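Local coordinates for GTN Reductase (Agrobacterium tumefaciens, PDB 5N6G), which binds FMN and, as an ene-reductase of the Old Yellow Enzyme family, probably reduces activated carbon-carbon double bonds with NADH or NADPH as hydride source, at residues A[265-270]-A[303-308]. Numbering follows the deposited sequence.
Sequences HVVEGA and IANNGY. With FMN (flavin mononucleotide), chain B.
Val266 is bonded on both sides to the parallel strand 301-305, its neighbour in the TIM barrel, joined to it through helix 286-295 as a beta-alpha-beta unit. Its N donates to Ile303 O at 2.9 Å, and its O accepts from Asn305 N at a more bent 132°. Packing is tight on the barrel-interior face: Ile303 CG2 sits over one face of the His265 ring, 4.2 Å from its centroid, a CH-pi contact, while Asn305 CB meets the ring edge 3.5 Å from His265 NE2; ND1 is hydrogen-bonded to Glu176. Beyond the last backbone bond, Glu268 N to Asn305 O, side chains take over. With its CG anti to the backbone N (chi1 -170°), Asn306 reaches across the loops, and its ND2 donates to Glu268 O at 2.8 Å. The 307-308 side is looser and nearer solvent. Partly exposed Tyr308 donates from OH to Glu268 OE1 (2.7 Å, syn side), which also forms a salt bridge with Arg275. The exposed Gly307 touches nothing of 265-270, yet its N donates a hydrogen bond to FMN O1P. Asn305 OD1 accepts from FMN O3', and ND2 donates to O5' and Ala326 O, consistent with the barrel strand holding this amide in position for the ribityl chain and phosphate ester.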
loop_
_atom_site.group_PDB
_atom_site.type_symbol
_atom_site.label_atom_id
_atom_site.label_comp_id
_atom_site.label_asym_id
_atom_site.label_seq_id
_atom_site.Cartn_x
_atom_site.Cartn_y
_atom_site.Cartn_z
ATOM N N HIS A 265 -3.626 1.265 8.132
ATOM C CA HIS A 265 -3.180 -0.084 7.834
ATOM C C HIS A 265 -1.715 -0.188 8.222
ATOM O O HIS A 265 -0.871 0.516 7.657
ATOM C CB HIS A 265 -3.404 -0.371 6.347
ATOM C CG HIS A 265 -3.076 -1.755 5.910
ATOM N ND1 HIS A 265 -3.335 -2.181 4.630
ATOM C CD2 HIS A 265 -2.502 -2.803 6.545
ATOM C CE1 HIS A 265 -2.957 -3.438 4.497
ATOM N NE2 HIS A 265 -2.447 -3.842 5.642
ATOM N N VAL A 266 -1.408 -1.038 9.199
ATOM C CA VAL A 266 -0.072 -1.108 9.782
ATOM C C VAL A 266 0.559 -2.464 9.491
ATOM O O VAL A 266 -0.036 -3.514 9.774
ATOM C CB VAL A 266 -0.106 -0.833 11.298
ATOM C CG1 VAL A 266 -0.988 -1.836 12.024
ATOM C CG2 VAL A 266 1.297 -0.844 11.884
ATOM N N VAL A 267 1.777 -2.427 8.955
ATOM C CA VAL A 267 2.646 -3.593 8.813
ATOM C C VAL A 267 3.412 -3.739 10.116
ATOM O O VAL A 267 4.198 -2.858 10.492
ATOM C CB VAL A 267 3.615 -3.433 7.627
ATOM C CG1 VAL A 267 4.559 -4.633 7.515
ATOM C CG2 VAL A 267 2.856 -3.220 6.311
ATOM N N GLU A 268 3.217 -4.865 10.789
ATOM C CA GLU A 268 3.848 -5.138 12.068
ATOM C C GLU A 268 5.119 -5.944 11.823
ATOM O O GLU A 268 5.059 -7.138 11.513
ATOM C CB GLU A 268 2.868 -5.873 12.979
ATOM C CG GLU A 268 1.637 -5.017 13.263
ATOM C CD GLU A 268 0.543 -5.738 14.039
ATOM O OE1 GLU A 268 0.324 -6.957 13.828
ATOM O OE2 GLU A 268 -0.109 -5.057 14.854
ATOM N N GLY A 269 6.266 -5.294 11.967
ATOM C CA GLY A 269 7.539 -5.946 11.750
ATOM C C GLY A 269 8.113 -5.726 10.366
ATOM O O GLY A 269 7.747 -4.809 9.632
ATOM N N ALA A 270 9.064 -6.588 10.017
ATOM C CA ALA A 270 9.629 -6.546 8.675
ATOM C C ALA A 270 8.613 -7.090 7.680
ATOM O O ALA A 270 8.041 -8.163 7.886
ATOM C CB ALA A 270 10.924 -7.356 8.628
ATOM N N ILE A 303 -6.304 -1.630 10.881
ATOM C CA ILE A 303 -6.095 -2.834 10.086
ATOM C C ILE A 303 -4.651 -3.252 10.277
ATOM O O ILE A 303 -3.743 -2.462 10.024
ATOM C CB ILE A 303 -6.370 -2.604 8.588
ATOM C CG1 ILE A 303 -7.762 -2.015 8.347
ATOM C CG2 ILE A 303 -6.131 -3.906 7.844
ATOM C CD1 ILE A 303 -8.003 -1.626 6.872
ATOM N N ALA A 304 -4.434 -4.483 10.693
ATOM C CA ALA A 304 -3.088 -4.963 10.954
ATOM C C ALA A 304 -2.708 -6.022 9.941
ATOM O O ALA A 304 -3.556 -6.754 9.442
ATOM C CB ALA A 304 -2.964 -5.561 12.354
ATOM N N ASN A 305 -1.408 -6.101 9.677
ATOM C CA ASN A 305 -0.848 -7.012 8.702
ATOM C C ASN A 305 0.498 -7.520 9.176
ATOM O O ASN A 305 1.184 -6.863 9.968
ATOM C CB ASN A 305 -0.655 -6.315 7.354
ATOM C CG ASN A 305 0.182 -7.124 6.414
ATOM O OD1 ASN A 305 1.379 -6.884 6.255
ATOM N ND2 ASN A 305 -0.433 -8.115 5.791
ATOM N N ASN A 306 0.844 -8.706 8.651
ATOM C CA ASN A 306 2.164 -9.316 8.530
ATOM C C ASN A 306 2.263 -10.560 9.407
ATOM O O ASN A 306 2.341 -10.491 10.642
ATOM C CB ASN A 306 3.305 -8.345 8.833
ATOM C CG ASN A 306 4.659 -8.937 8.450
ATOM O OD1 ASN A 306 4.827 -9.474 7.351
ATOM N ND2 ASN A 306 5.615 -8.894 9.378
ATOM N N GLY A 307 2.223 -11.723 8.767
ATOM C CA GLY A 307 2.416 -12.977 9.468
ATOM C C GLY A 307 1.216 -13.501 10.219
ATOM O O GLY A 307 1.374 -14.408 11.040
ATOM N N TYR A 308 0.027 -12.959 9.989
ATOM C CA TYR A 308 -1.158 -13.484 10.657
ATOM C C TYR A 308 -1.566 -14.817 10.051
ATOM O O TYR A 308 -1.308 -15.095 8.878
ATOM C CB TYR A 308 -2.315 -12.495 10.541
ATOM C CG TYR A 308 -2.217 -11.369 11.517
ATOM C CD1 TYR A 308 -2.742 -11.502 12.786
ATOM C CD2 TYR A 308 -1.580 -10.178 11.186
ATOM C CE1 TYR A 308 -2.664 -10.482 13.710
ATOM C CE2 TYR A 308 -1.486 -9.134 12.118
ATOM C CZ TYR A 308 -2.027 -9.309 13.382
ATOM O OH TYR A 308 -1.962 -8.323 14.330
HETATM N N1 FMN B . 2.822 -4.207 0.085
HETATM C C2 FMN B . 2.311 -3.010 -0.351
HETATM O O2 FMN B . 2.066 -2.071 0.439
HETATM N N3 FMN B . 2.029 -2.843 -1.690
HETATM C C4 FMN B . 2.253 -3.773 -2.687
HETATM O O4 FMN B . 1.921 -3.540 -3.849
HETATM C C4A FMN B . 2.821 -5.019 -2.223
HETATM N N5 FMN B . 3.033 -5.967 -3.101
HETATM C C5A FMN B . 3.424 -7.206 -2.624
HETATM C C6 FMN B . 3.542 -8.255 -3.529
HETATM C C7 FMN B . 3.818 -9.543 -3.093
HETATM C C7M FMN B . 3.904 -10.654 -4.110
HETATM C C8 FMN B . 3.992 -9.797 -1.728
HETATM C C8M FMN B . 4.229 -11.191 -1.216
HETATM C C9 FMN B . 3.899 -8.747 -0.817
HETATM C C9A FMN B . 3.607 -7.457 -1.259
HETATM N N10 FMN B . 3.393 -6.396 -0.353
HETATM C C10 FMN B . 3.029 -5.158 -0.805
HETATM C "C1'" FMN B . 3.388 -6.698 1.086
HETATM C "C2'" FMN B . 2.071 -7.340 1.502
HETATM O "O2'" FMN B . 0.988 -6.415 1.352
HETATM C "C3'" FMN B . 2.081 -7.857 2.941
HETATM O "O3'" FMN B . 2.430 -6.795 3.826
HETATM C "C4'" FMN B . 3.052 -9.014 3.169
HETATM O "O4'" FMN B . 2.825 -10.047 2.208
HETATM C "C5'" FMN B . 2.974 -9.560 4.583
HETATM O "O5'" FMN B . 1.664 -10.104 4.840
HETATM P P FMN B . 1.317 -11.690 4.870
HETATM O O1P FMN B . 2.145 -12.263 6.001
HETATM O O2P FMN B . 1.777 -12.229 3.526
HETATM O O3P FMN B . -0.151 -11.745 5.087
#